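Local coordinates for major Capsid Protein VP1 (Chimpanzee polyomavirus Bob, PDB 6Y9I) that forms the pentameric building blocks of the polyomavirus capsid and, as in related viruses, probably recognises glycan receptors on host cells, at residues 31-36 with 64-69; 131-136 with 226-231; 261-266 with 270-275. All blocks are in the same frame, centred on the assembly; numbering follows the deposited sequence.

Interaction 1: residues 31-36 with 64-69; sequences GINSPT and MPQYSC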
ATOM      1  N   GLY A  31      -6.034  21.267  20.343  1.00 21.95           N
ATOM      2  CA  GLY A  31      -5.437  21.958  21.500  1.00 22.52           C
ATOM      3  C   GLY A  31      -5.989  23.370  21.630  1.00 24.58           C
ATOM      4  O   GLY A  31      -6.385  23.772  22.744  1.00 26.34           O
ATOM      5  N   ILE A  32      -6.039  24.091  20.515  1.00 26.89           N
ATOM      6  CA  ILE A  32      -6.788  25.362  20.388  1.00 27.26           C
ATOM      7  C   ILE A  32      -8.221  24.991  20.016  1.00 25.98           C
ATOM      8  O   ILE A  32      -8.512  24.733  18.824  1.00 26.75           O
ATOM      9  CB  ILE A  32      -6.100  26.334  19.425  1.00 29.69           C
ATOM     10  CG1 ILE A  32      -4.693  26.677  19.936  1.00 32.35           C
ATOM     11  CG2 ILE A  32      -6.962  27.570  19.249  1.00 28.04           C
ATOM     12  CD1 ILE A  32      -3.730  27.108  18.874  1.00 35.17           C
ATOM     13  N   ASN A  33      -9.062  24.931  21.046  1.00 24.26           N
ATOM     14  CA  ASN A  33     -10.325  24.160  21.033  1.00 25.20           C
ATOM     15  C   ASN A  33     -11.514  25.101  20.933  1.00 28.01           C
ATOM     16  O   ASN A  33     -12.646  24.620  20.936  1.00 25.99           O
ATOM     17  CB  ASN A  33     -10.408  23.240  22.243  1.00 24.06           C
ATOM     18  CG  ASN A  33      -9.410  22.113  22.164  1.00 26.05           C
ATOM     19  OD1 ASN A  33      -8.815  21.878  21.106  1.00 25.56           O
ATOM     20  ND2 ASN A  33      -9.239  21.399  23.267  1.00 25.52           N
ATOM     21  N   SER A  34     -11.282  26.395  20.744  1.00 31.76           N
ATOM     22  CA  SER A  34     -12.401  27.352  20.631  1.00 31.99           C
ATOM     23  C   SER A  34     -12.019  28.440  19.652  1.00 29.71           C
ATOM     24  O   SER A  34     -10.906  28.941  19.734  1.00 31.36           O
ATOM     25  CB  SER A  34     -12.763  27.935  21.993  1.00 35.69           C
ATOM     26  OG  SER A  34     -13.645  29.035  21.806  1.00 40.54           O
ATOM     27  N   PRO A  35     -12.928  28.822  18.724  1.00 26.99           N
ATOM     28  CA  PRO A  35     -12.737  30.002  17.869  1.00 31.36           C
ATOM     29  C   PRO A  35     -12.995  31.339  18.597  1.00 32.74           C
ATOM     30  O   PRO A  35     -13.448  32.270  17.985  1.00 37.16           O
ATOM     31  CB  PRO A  35     -13.749  29.734  16.740  1.00 30.53           C
ATOM     32  CG  PRO A  35     -14.873  29.001  17.413  1.00 28.69           C
ATOM     33  CD  PRO A  35     -14.216  28.151  18.478  1.00 29.26           C
ATOM     34  N   THR A  36     -12.653  31.405  19.883  1.00 38.13           N
ATOM     35  CA  THR A  36     -12.747  32.609  20.755  1.00 42.95           C
ATOM     36  C   THR A  36     -11.431  32.775  21.514  1.00 47.17           C
ATOM     37  O   THR A  36     -10.704  31.766  21.692  1.00 57.55           O
ATOM     38  CB  THR A  36     -13.898  32.467  21.753  1.00 45.10           C
ATOM     39  OG1 THR A  36     -13.476  31.406  22.614  1.00 50.99           O
ATOM     40  CG2 THR A  36     -15.243  32.182  21.110  1.00 41.90           C
ATOM     41  N   MET A  64      -1.341  19.792  22.841  1.00 22.18           N
ATOM     42  CA  MET A  64      -1.598  18.327  22.943  1.00 22.84           C
ATOM     43  C   MET A  64      -2.956  18.031  22.325  1.00 23.08           C
ATOM     44  O   MET A  64      -4.008  18.386  22.878  1.00 24.70           O
ATOM     45  CB  MET A  64      -1.562  17.852  24.387  1.00 25.04           C
ATOM     46  CG  MET A  64      -0.287  18.230  25.103  1.00 27.77           C
ATOM     47  SD  MET A  64      -0.278  17.564  26.779  1.00 30.58           S
ATOM     48  CE  MET A  64       0.174  15.873  26.426  1.00 28.54           C
ATOM     49  N   PRO A  65      -2.979  17.488  21.085  1.00 22.08           N
ATOM     50  CA  PRO A  65      -4.245  17.102  20.466  1.00 20.71           C
ATOM     51  C   PRO A  65      -4.992  16.120  21.368  1.00 19.48           C
ATOM     52  O   PRO A  65      -4.378  15.260  22.014  1.00 19.76           O
ATOM     53  CB  PRO A  65      -3.817  16.522  19.109  1.00 21.20           C
ATOM     54  CG  PRO A  65      -2.482  17.196  18.831  1.00 21.36           C
ATOM     55  CD  PRO A  65      -1.830  17.330  20.182  1.00 21.23           C
ATOM     56  N   GLN A  66      -6.310  16.272  21.390  1.00 20.90           N
ATOM     57  CA  GLN A  66      -7.220  15.581  22.329  1.00 20.47           C
ATOM     58  C   GLN A  66      -8.328  14.873  21.545  1.00 19.89           C
ATOM     59  O   GLN A  66      -8.637  15.276  20.420  1.00 22.06           O
ATOM     60  CB  GLN A  66      -7.826  16.606  23.295  1.00 20.08           C
ATOM     61  CG  GLN A  66      -6.808  17.241  24.246  1.00 21.95           C
ATOM     62  CD  GLN A  66      -7.003  18.739  24.446  1.00 25.28           C
ATOM     63  OE1 GLN A  66      -8.133  19.251  24.436  1.00 27.05           O
ATOM     64  NE2 GLN A  66      -5.895  19.458  24.624  1.00 22.29           N
ATOM     65  N   TYR A  67      -8.939  13.888  22.166  1.00 20.45           N
ATOM     66  CA  TYR A  67     -10.120  13.193  21.619  1.00 20.82           C
ATOM     67  C   TYR A  67     -11.322  14.113  21.719  1.00 21.71           C
ATOM     68  O   TYR A  67     -11.469  14.850  22.707  1.00 22.67           O
ATOM     69  CB  TYR A  67     -10.394  11.898  22.372  1.00 19.97           C
ATOM     70  CG  TYR A  67      -9.363  10.834  22.141  1.00 20.00           C
ATOM     71  CD1 TYR A  67      -9.374  10.063  20.996  1.00 22.01           C
ATOM     72  CD2 TYR A  67      -8.386  10.591  23.081  1.00 21.05           C
ATOM     73  CE1 TYR A  67      -8.450   9.045  20.810  1.00 23.23           C
ATOM     74  CE2 TYR A  67      -7.441   9.600  22.905  1.00 21.81           C
ATOM     75  CZ  TYR A  67      -7.469   8.818  21.761  1.00 22.96           C
ATOM     76  OH  TYR A  67      -6.521   7.835  21.591  1.00 22.27           O
ATOM     77  N   SER A  68     -12.181  14.000  20.733  1.00 21.34           N
ATOM     78  CA  SER A  68     -13.517  14.620  20.690  1.00 22.51           C
ATOM     79  C   SER A  68     -14.518  13.591  21.209  1.00 22.65           C
ATOM     80  O   SER A  68     -14.279  12.405  20.999  1.00 22.75           O
ATOM     81  CB  SER A  68     -13.844  15.063  19.308  1.00 25.74           C
ATOM     82  OG  SER A  68     -12.848  15.951  18.840  1.00 27.71           O
ATOM     83  N   CYS A  69     -15.608  14.020  21.833  1.00 22.00           N
ATOM     84  CA  CYS A  69     -16.697  13.094  22.193  1.00 24.63           C
ATOM     85  C   CYS A  69     -17.992  13.862  22.458  1.00 26.14           C
ATOM     86  O   CYS A  69     -17.934  15.028  22.787  1.00 23.33           O
ATOM     87  CB  CYS A  69     -16.335  12.219  23.381  1.00 26.74           C
ATOM     88  SG  CYS A  69     -16.096  13.122  24.937  1.00 31.76           S
TER
HETATM   89  O   HOH W   1      -6.411  22.670  25.185  1.00 30.77           O
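Met64 meets Gly31 through its backbone, its carbonyl O lying 4.1 Å from Gly31 CA, while its side chain leads off toward Tyr155 and Glu201. The same carbonyl is used from within its own segment: Gln66 NE2 returns to Met64 O in a weak, bent hydrogen bond. Pro65 follows, its CA 5.1 Å from that of Gly31, the closest pair of CA atoms across the contact; its ring turns away, onto Ile260 and Tyr274. Gln66 then makes the polar contact. Its CG stands beside its own backbone N and the chain bends at the next torsion (chi2 139°), which brings the terminal amide to Gly31 CA and Asn33 ND2. Gln66 OE1 accepts from Asn33 ND2 at 2.7 Å, with an angle of 137° at the hydrogen. The oxygen lies almost in the amide plane of Asn33, the donor is tilted from the carbonyl plane of Gln66, and the two amide planes stand 82° apart. Beyond Gln66, the hydroxyl of Tyr67 bonds to Trp202, and Ser68, in strand 68-73, to Glu27. The Asn33 amide is held at both ends, because Asn33 OD1 takes the N-H of Gly31 at 2.9 Å. A water donates to Gly31 O at 2.7 Å and receives a weak bond from Gln66 NE2. Flipping either amide alone would set like groups against each other, so the bonds probably fix both orientations, and this largely buried junction of the loop after strand 8-26 with the approach to strand 68-73 rests on directed bonding more than on apolar packing.

Interaction 2: residues 131-136 with 226-231; sequences NYHMFA and PNLQFT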
ATOM      1  N   ASN A 131      -0.660  11.105  10.823  1.00 24.03           N
ATOM      2  CA  ASN A 131      -2.108  10.964  10.611  1.00 22.88           C
ATOM      3  C   ASN A 131      -2.572   9.986  11.678  1.00 24.35           C
ATOM      4  O   ASN A 131      -1.977   8.871  11.765  1.00 23.15           O
ATOM      5  CB  ASN A 131      -2.414  10.492   9.181  1.00 24.01           C
ATOM      6  CG  ASN A 131      -2.754  11.642   8.264  1.00 28.64           C
ATOM      7  OD1 ASN A 131      -3.914  11.790   7.854  1.00 28.48           O
ATOM      8  ND2 ASN A 131      -1.764  12.486   7.986  1.00 26.38           N
ATOM      9  N   TYR A 132      -3.505  10.422  12.523  1.00 19.69           N
ATOM     10  CA  TYR A 132      -4.083   9.570  13.583  1.00 18.94           C
ATOM     11  C   TYR A 132      -5.582   9.751  13.473  1.00 18.01           C
ATOM     12  O   TYR A 132      -6.076  10.877  13.592  1.00 21.75           O
ATOM     13  CB  TYR A 132      -3.544   9.921  14.966  1.00 18.98           C
ATOM     14  CG  TYR A 132      -4.059   9.076  16.098  1.00 19.48           C
ATOM     15  CD1 TYR A 132      -5.256   9.396  16.734  1.00 20.90           C
ATOM     16  CD2 TYR A 132      -3.334   8.000  16.590  1.00 18.28           C
ATOM     17  CE1 TYR A 132      -5.742   8.638  17.791  1.00 20.26           C
ATOM     18  CE2 TYR A 132      -3.815   7.242  17.645  1.00 19.58           C
ATOM     19  CZ  TYR A 132      -5.017   7.565  18.251  1.00 19.14           C
ATOM     20  OH  TYR A 132      -5.523   6.826  19.266  1.00 23.92           O
ATOM     21  N   HIS A 133      -6.264   8.681  13.140  1.00 18.11           N
ATOM     22  CA  HIS A 133      -7.694   8.692  12.792  1.00 20.52           C
ATOM     23  C   HIS A 133      -8.357   7.601  13.612  1.00 22.75           C
ATOM     24  O   HIS A 133      -7.930   6.452  13.545  1.00 23.46           O
ATOM     25  CB  HIS A 133      -7.898   8.553  11.278  1.00 20.73           C
ATOM     26  CG  HIS A 133      -7.279   9.684  10.514  1.00 22.69           C
ATOM     27  ND1 HIS A 133      -7.853  10.932  10.468  1.00 22.18           N
ATOM     28  CD2 HIS A 133      -6.115   9.777   9.827  1.00 21.52           C
ATOM     29  CE1 HIS A 133      -7.107  11.747   9.744  1.00 21.33           C
ATOM     30  NE2 HIS A 133      -6.039  11.061   9.339  1.00 22.70           N
ATOM     31  N   MET A 134      -9.362   7.983  14.380  1.00 21.90           N
ATOM     32  CA  MET A 134     -10.109   7.016  15.210  1.00 22.73           C
ATOM     33  C   MET A 134     -11.538   7.531  15.296  1.00 21.02           C
ATOM     34  O   MET A 134     -11.765   8.738  15.307  1.00 19.68           O
ATOM     35  CB  MET A 134      -9.504   6.856  16.605  1.00 24.98           C
ATOM     36  CG  MET A 134     -10.083   5.652  17.334  1.00 33.55           C
ATOM     37  SD  MET A 134     -10.687   5.977  19.029  1.00 43.32           S
ATOM     38  CE  MET A 134     -11.507   7.554  18.807  1.00 33.20           C
ATOM     39  N   PHE A 135     -12.476   6.621  15.280  1.00 22.38           N
ATOM     40  CA  PHE A 135     -13.888   6.920  15.585  1.00 23.20           C
ATOM     41  C   PHE A 135     -14.386   5.726  16.406  1.00 21.12           C
ATOM     42  O   PHE A 135     -13.831   4.587  16.293  1.00 22.99           O
ATOM     43  CB  PHE A 135     -14.651   7.246  14.298  1.00 22.83           C
ATOM     44  CG  PHE A 135     -15.006   6.049  13.458  1.00 24.30           C
ATOM     45  CD1 PHE A 135     -16.197   5.370  13.673  1.00 24.86           C
ATOM     46  CD2 PHE A 135     -14.163   5.609  12.446  1.00 25.79           C
ATOM     47  CE1 PHE A 135     -16.523   4.262  12.907  1.00 25.33           C
ATOM     48  CE2 PHE A 135     -14.496   4.508  11.669  1.00 25.41           C
ATOM     49  CZ  PHE A 135     -15.682   3.845  11.901  1.00 24.70           C
ATOM     50  N   ALA A 136     -15.325   6.000  17.289  1.00 19.85           N
ATOM     51  CA  ALA A 136     -15.933   4.998  18.178  1.00 20.03           C
ATOM     52  C   ALA A 136     -17.410   5.334  18.344  1.00 19.70           C
ATOM     53  O   ALA A 136     -17.801   6.529  18.349  1.00 18.60           O
ATOM     54  CB  ALA A 136     -15.223   4.940  19.510  1.00 19.44           C
ATOM     55  N   PRO A 226      -0.455  12.518   3.747  1.00 24.95           N
ATOM     56  CA  PRO A 226      -1.759  12.143   4.286  1.00 26.63           C
ATOM     57  C   PRO A 226      -2.542  11.357   3.236  1.00 24.75           C
ATOM     58  O   PRO A 226      -2.585  11.815   2.116  1.00 24.45           O
ATOM     59  CB  PRO A 226      -2.498  13.463   4.544  1.00 26.55           C
ATOM     60  CG  PRO A 226      -1.382  14.473   4.602  1.00 28.46           C
ATOM     61  CD  PRO A 226      -0.288  13.965   3.677  1.00 26.94           C
ATOM     62  N   ASN A 227      -3.128  10.234   3.637  1.00 24.28           N
ATOM     63  CA  ASN A 227      -3.809   9.276   2.736  1.00 25.54           C
ATOM     64  C   ASN A 227      -5.210   9.045   3.298  1.00 26.61           C
ATOM     65  O   ASN A 227      -5.307   8.350   4.328  1.00 26.66           O
ATOM     66  CB  ASN A 227      -2.994   7.979   2.620  1.00 27.19           C
ATOM     67  CG  ASN A 227      -3.408   7.171   1.410  1.00 32.10           C
ATOM     68  OD1 ASN A 227      -4.594   7.070   1.118  1.00 31.14           O
ATOM     69  ND2 ASN A 227      -2.445   6.697   0.643  1.00 42.89           N
ATOM     70  N   LEU A 228      -6.228   9.678   2.705  1.00 22.89           N
ATOM     71  CA  LEU A 228      -7.586   9.777   3.282  1.00 24.24           C
ATOM     72  C   LEU A 228      -8.616   9.500   2.198  1.00 22.95           C
ATOM     73  O   LEU A 228      -8.411   9.897   1.049  1.00 21.46           O
ATOM     74  CB  LEU A 228      -7.784  11.167   3.862  1.00 24.23           C
ATOM     75  CG  LEU A 228      -6.868  11.556   5.005  1.00 27.33           C
ATOM     76  CD1 LEU A 228      -7.174  12.971   5.438  1.00 29.91           C
ATOM     77  CD2 LEU A 228      -7.041  10.602   6.170  1.00 29.61           C
ATOM     78  N   GLN A 229      -9.673   8.803   2.564  1.00 23.72           N
ATOM     79  CA  GLN A 229     -10.771   8.506   1.629  1.00 23.72           C
ATOM     80  C   GLN A 229     -12.018   9.196   2.177  1.00 22.87           C
ATOM     81  O   GLN A 229     -12.095   9.483   3.407  1.00 23.22           O
ATOM     82  CB  GLN A 229     -10.968   6.995   1.511  1.00 25.94           C
ATOM     83  CG  GLN A 229      -9.880   6.259   0.742  1.00 29.95           C
ATOM     84  CD  GLN A 229     -10.282   4.807   0.569  1.00 31.75           C
ATOM     85  N   PHE A 230     -12.970   9.466   1.307  1.00 21.16           N
ATOM     86  CA  PHE A 230     -14.288   9.991   1.725  1.00 23.26           C
ATOM     87  C   PHE A 230     -15.322   9.411   0.764  1.00 23.78           C
ATOM     88  O   PHE A 230     -15.082   9.334  -0.449  1.00 23.19           O
ATOM     89  CB  PHE A 230     -14.244  11.520   1.802  1.00 21.73           C
ATOM     90  CG  PHE A 230     -13.736  12.236   0.581  1.00 22.48           C
ATOM     91  CD1 PHE A 230     -12.378  12.265   0.289  1.00 23.30           C
ATOM     92  CD2 PHE A 230     -14.613  12.885  -0.277  1.00 22.88           C
ATOM     93  CE1 PHE A 230     -11.908  12.944  -0.824  1.00 23.39           C
ATOM     94  CE2 PHE A 230     -14.142  13.574  -1.385  1.00 25.83           C
ATOM     95  CZ  PHE A 230     -12.786  13.623  -1.639  1.00 23.73           C
ATOM     96  N   THR A 231     -16.454   8.997   1.309  1.00 25.88           N
ATOM     97  CA  THR A 231     -17.547   8.393   0.517  1.00 23.96           C
ATOM     98  C   THR A 231     -18.793   8.400   1.392  1.00 25.42           C
ATOM     99  O   THR A 231     -18.632   8.419   2.618  1.00 26.09           O
ATOM    100  CB  THR A 231     -17.152   6.987   0.050  1.00 24.10           C
ATOM    101  OG1 THR A 231     -18.175   6.428  -0.765  1.00 22.36           O
ATOM    102  CG2 THR A 231     -16.871   6.033   1.192  1.00 25.73           C
TER
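Leu228 thrusts one methyl, CD2, over a face of the His133 ring, the two side chains crossing at about a right angle. Leu228 CG stands beside its backbone N (chi1 -63°), and with CD1 anti to CA the CD2 branch meets the imidazole. The methyl sits nearest the nitrogen, 3.4 Å from His133 NE2, with CE1 and CD2 of the ring a little farther off. A bond at the ring's edge helps to fix its rotation: His133 NE2 donates to Asn131 OD1 over 2.7 Å, almost straight at 170° and exactly in the ring plane, although the donor is tilted 27° from the plane of the acceptor's carbonyl. His133 ND1 is engaged as well, by Asp259, so the imidazole is pinned from both nitrogens and probably carries a proton on each, a state the nearby carboxylate would favour. Asn131 and His133 lie two apart on strand 131-138 and therefore project from the same side of it. That strand belongs to the jelly-roll beta-sandwich of polyomavirus VP1, between strands 212-219 and 252-265, whereas strand 227-231 pairs in an antiparallel ladder with a strand of a neighbouring subunit. Asn131 and Leu228 approach from opposite directions, Asn131 OD1 meeting Leu228 CD2 at 3.7 Å. Pro226 lies across the other end of the amide, its CB packing 3.7 Å from Asn131 ND2, which bonds to Gly129 O and weakly to Cys261 O.

Interaction 3: residues 261-266 with 270-275; sequences CGVMVK and EAIRYR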
ATOM      1  N   CYS A 261      -4.689  15.210  10.826  1.00 20.28           N
ATOM      2  CA  CYS A 261      -4.509  15.063   9.354  1.00 20.96           C
ATOM      3  C   CYS A 261      -3.067  15.378   8.962  1.00 20.72           C
ATOM      4  O   CYS A 261      -2.703  15.132   7.824  1.00 22.28           O
ATOM      5  CB  CYS A 261      -5.544  15.908   8.632  1.00 23.76           C
ATOM      6  SG  CYS A 261      -7.225  15.292   8.946  1.00 30.19           S
ATOM      7  N   GLY A 262      -2.254  15.867   9.903  1.00 20.55           N
ATOM      8  CA  GLY A 262      -0.829  16.157   9.682  1.00 21.23           C
ATOM      9  C   GLY A 262      -0.434  17.386  10.459  1.00 21.37           C
ATOM     10  O   GLY A 262      -1.169  17.748  11.392  1.00 21.85           O
ATOM     11  N   VAL A 263       0.663  18.018  10.059  1.00 20.65           N
ATOM     12  CA  VAL A 263       1.245  19.210  10.717  1.00 21.74           C
ATOM     13  C   VAL A 263       1.504  20.264   9.646  1.00 21.79           C
ATOM     14  O   VAL A 263       1.744  19.916   8.452  1.00 18.12           O
ATOM     15  CB  VAL A 263       2.541  18.863  11.478  1.00 20.36           C
ATOM     16  CG1 VAL A 263       2.315  17.739  12.468  1.00 21.26           C
ATOM     17  CG2 VAL A 263       3.676  18.500  10.525  1.00 23.51           C
ATOM     18  N   MET A 264       1.457  21.521  10.052  1.00 20.76           N
ATOM     19  CA  MET A 264       2.080  22.611   9.276  1.00 21.78           C
ATOM     20  C   MET A 264       3.426  22.913   9.935  1.00 20.76           C
ATOM     21  O   MET A 264       3.581  22.666  11.170  1.00 21.25           O
ATOM     22  CB  MET A 264       1.190  23.853   9.213  1.00 22.12           C
ATOM     23  CG  MET A 264       1.008  24.524  10.519  1.00 27.23           C
ATOM     24  SD  MET A 264       0.426  26.226  10.334  1.00 31.24           S
ATOM     25  CE  MET A 264       1.976  27.082  10.051  1.00 30.38           C
ATOM     26  N   VAL A 265       4.363  23.373   9.124  1.00 22.11           N
ATOM     27  CA  VAL A 265       5.728  23.810   9.528  1.00 20.35           C
ATOM     28  C   VAL A 265       5.829  25.334   9.371  1.00 23.78           C
ATOM     29  O   VAL A 265       5.493  25.874   8.272  1.00 21.90           O
ATOM     30  CB  VAL A 265       6.803  23.064   8.725  1.00 21.37           C
ATOM     31  CG1 VAL A 265       8.185  23.519   9.143  1.00 21.53           C
ATOM     32  CG2 VAL A 265       6.683  21.550   8.847  1.00 22.11           C
ATOM     33  N   LYS A 266       6.178  26.008  10.469  1.00 23.98           N
ATOM     34  CA  LYS A 266       6.312  27.476  10.546  1.00 27.23           C
ATOM     35  C   LYS A 266       7.610  27.891   9.851  1.00 24.83           C
ATOM     36  O   LYS A 266       8.643  27.279  10.129  1.00 26.43           O
ATOM     37  CB  LYS A 266       6.294  27.923  12.013  1.00 34.07           C
ATOM     38  CG  LYS A 266       4.953  28.454  12.497  1.00 39.87           C
ATOM     39  CD  LYS A 266       4.902  28.764  13.987  1.00 42.65           C
ATOM     40  CE  LYS A 266       5.904  29.808  14.421  1.00 40.61           C
ATOM     41  NZ  LYS A 266       5.653  31.092  13.732  1.00 45.34           N
ATOM     42  N   GLU A 270      10.613  26.575  12.080  1.00 23.31           N
ATOM     43  CA  GLU A 270      10.345  25.187  11.627  1.00 26.56           C
ATOM     44  C   GLU A 270       9.653  24.384  12.730  1.00 24.56           C
ATOM     45  O   GLU A 270       9.646  23.152  12.619  1.00 26.02           O
ATOM     46  CB  GLU A 270      11.610  24.499  11.123  1.00 30.49           C
ATOM     47  CG  GLU A 270      12.143  25.137   9.866  1.00 31.98           C
ATOM     48  CD  GLU A 270      13.379  24.467   9.312  1.00 39.61           C
ATOM     49  OE1 GLU A 270      14.509  24.690   9.850  1.00 44.66           O
ATOM     50  OE2 GLU A 270      13.218  23.753   8.329  1.00 50.42           O
ATOM     51  N   ALA A 271       9.075  25.060  13.726  1.00 22.38           N
ATOM     52  CA  ALA A 271       8.171  24.465  14.728  1.00 23.34           C
ATOM     53  C   ALA A 271       6.883  24.054  14.019  1.00 22.32           C
ATOM     54  O   ALA A 271       6.650  24.495  12.889  1.00 24.17           O
ATOM     55  CB  ALA A 271       7.888  25.426  15.841  1.00 23.16           C
ATOM     56  N   ILE A 272       6.119  23.161  14.624  1.00 21.05           N
ATOM     57  CA  ILE A 272       4.933  22.625  13.915  1.00 21.08           C
ATOM     58  C   ILE A 272       3.685  22.987  14.696  1.00 20.59           C
ATOM     59  O   ILE A 272       3.769  23.308  15.908  1.00 23.24           O
ATOM     60  CB  ILE A 272       5.086  21.112  13.643  1.00 22.08           C
ATOM     61  CG1 ILE A 272       5.134  20.277  14.914  1.00 21.68           C
ATOM     62  CG2 ILE A 272       6.304  20.853  12.760  1.00 23.85           C
ATOM     63  CD1 ILE A 272       3.786  19.952  15.464  1.00 24.07           C
ATOM     64  N   ARG A 273       2.555  22.908  14.002  1.00 21.82           N
ATOM     65  CA  ARG A 273       1.228  22.738  14.612  1.00 20.92           C
ATOM     66  C   ARG A 273       0.563  21.503  13.977  1.00 21.62           C
ATOM     67  O   ARG A 273       0.606  21.364  12.755  1.00 21.17           O
ATOM     68  CB  ARG A 273       0.324  23.944  14.356  1.00 21.55           C
ATOM     69  CG  ARG A 273       0.851  25.310  14.760  1.00 23.61           C
ATOM     70  CD  ARG A 273      -0.155  26.378  14.371  1.00 25.15           C
ATOM     71  NE  ARG A 273       0.283  27.711  14.763  1.00 27.47           N
ATOM     72  CZ  ARG A 273      -0.063  28.347  15.885  1.00 28.71           C
ATOM     73  NH1 ARG A 273      -0.858  27.784  16.778  1.00 28.54           N
ATOM     74  NH2 ARG A 273       0.401  29.559  16.118  1.00 29.85           N
ATOM     75  N   TYR A 274      -0.112  20.695  14.784  1.00 20.20           N
ATOM     76  CA  TYR A 274      -1.048  19.668  14.295  1.00 19.90           C
ATOM     77  C   TYR A 274      -2.258  20.369  13.669  1.00 21.36           C
ATOM     78  O   TYR A 274      -2.683  21.410  14.169  1.00 19.68           O
ATOM     79  CB  TYR A 274      -1.474  18.758  15.441  1.00 20.20           C
ATOM     80  CG  TYR A 274      -0.372  17.942  16.064  1.00 21.66           C
ATOM     81  CD1 TYR A 274       0.123  16.797  15.442  1.00 20.86           C
ATOM     82  CD2 TYR A 274       0.163  18.283  17.297  1.00 22.17           C
ATOM     83  CE1 TYR A 274       1.131  16.032  16.010  1.00 20.21           C
ATOM     84  CE2 TYR A 274       1.131  17.487  17.900  1.00 21.70           C
ATOM     85  CZ  TYR A 274       1.624  16.369  17.257  1.00 21.69           C
ATOM     86  OH  TYR A 274       2.601  15.610  17.848  1.00 24.70           O
ATOM     87  N   ARG A 275      -2.813  19.780  12.616  1.00 20.20           N
ATOM     88  CA  ARG A 275      -4.106  20.171  12.009  1.00 21.02           C
ATOM     89  C   ARG A 275      -5.079  18.993  12.133  1.00 21.22           C
ATOM     90  O   ARG A 275      -4.684  17.861  11.810  1.00 23.10           O
ATOM     91  CB  ARG A 275      -3.849  20.617  10.566  1.00 20.96           C
ATOM     92  CG  ARG A 275      -5.082  20.963   9.751  1.00 21.49           C
ATOM     93  CD  ARG A 275      -6.027  21.954  10.414  1.00 21.94           C
ATOM     94  NE  ARG A 275      -7.092  22.335   9.510  1.00 21.70           N
ATOM     95  CZ  ARG A 275      -8.296  22.802   9.898  1.00 24.93           C
ATOM     96  NH1 ARG A 275      -8.596  22.921  11.176  1.00 25.72           N
ATOM     97  NH2 ARG A 275      -9.205  23.166   9.014  1.00 23.40           N
TER
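Val263 fills the hollow between Ile272 and Tyr274 on the opposing strand. Its CG1 methyl rests 3.8 Å from Tyr274 CD1, the two side chains lying alongside each other, and touches Ile272 CD1 at 4.0 Å. The isoleucine reaches there because its CG1 branch takes the cramped place between backbone N and carbonyl carbon (chi1 65°); this leaves Ile272 CG2 to butt against Val265 CG2 at 4.0 Å. Val265 CG1 goes the other way, covering the turn at Glu270 CA. On the reverse face Met264 and Arg273 run side by side, Met264 CG against Arg273 CB at 3.9 Å, while the guanidinium continues to Ser46 and Trp42. Tyr274 OH and Arg275 NH2 reach two different neighbouring subunits, at Ile105 and Gln181 respectively. Beneath these ridges the backbones pair closely: Met264 N gives to Arg273 O at 2.8 Å and Arg273 N returns the bond to Met264 O. At the turn end of the ladder Lys266 N donates to Ala271 O and Glu270 N to Lys266 O at 2.9 Å. Reciprocal backbone bonds and a short connection make this an antiparallel beta-hairpin, side chains interlocking on its faces, joining strands 252-265 and 272-291 of the VP1 jelly roll.

In the fold
All three contacts are buried, but they differ in what binds them. Interaction 3 is a ladder between sequence neighbours in one sheet, much the most extensive; interaction 1 joins loop to loop through amides and a water, and interaction 2 packs side chains of two strands not paired with each other, without a hydrogen bond between them. Strand 252-265 links them: its neighbours in the sheet include strands 68-73 and 131-138, and Asn131 ND2 lies 2.8 Å from Cys261 O. Interaction 1 meets the hairpin where Pro65 packs on Tyr274, and meets interaction 2 through the hydroxyls of Tyr67 and Tyr132. Interactions 2 and 3 make many contacts with neighbouring subunits, interaction 1 a marginal one through Pro35.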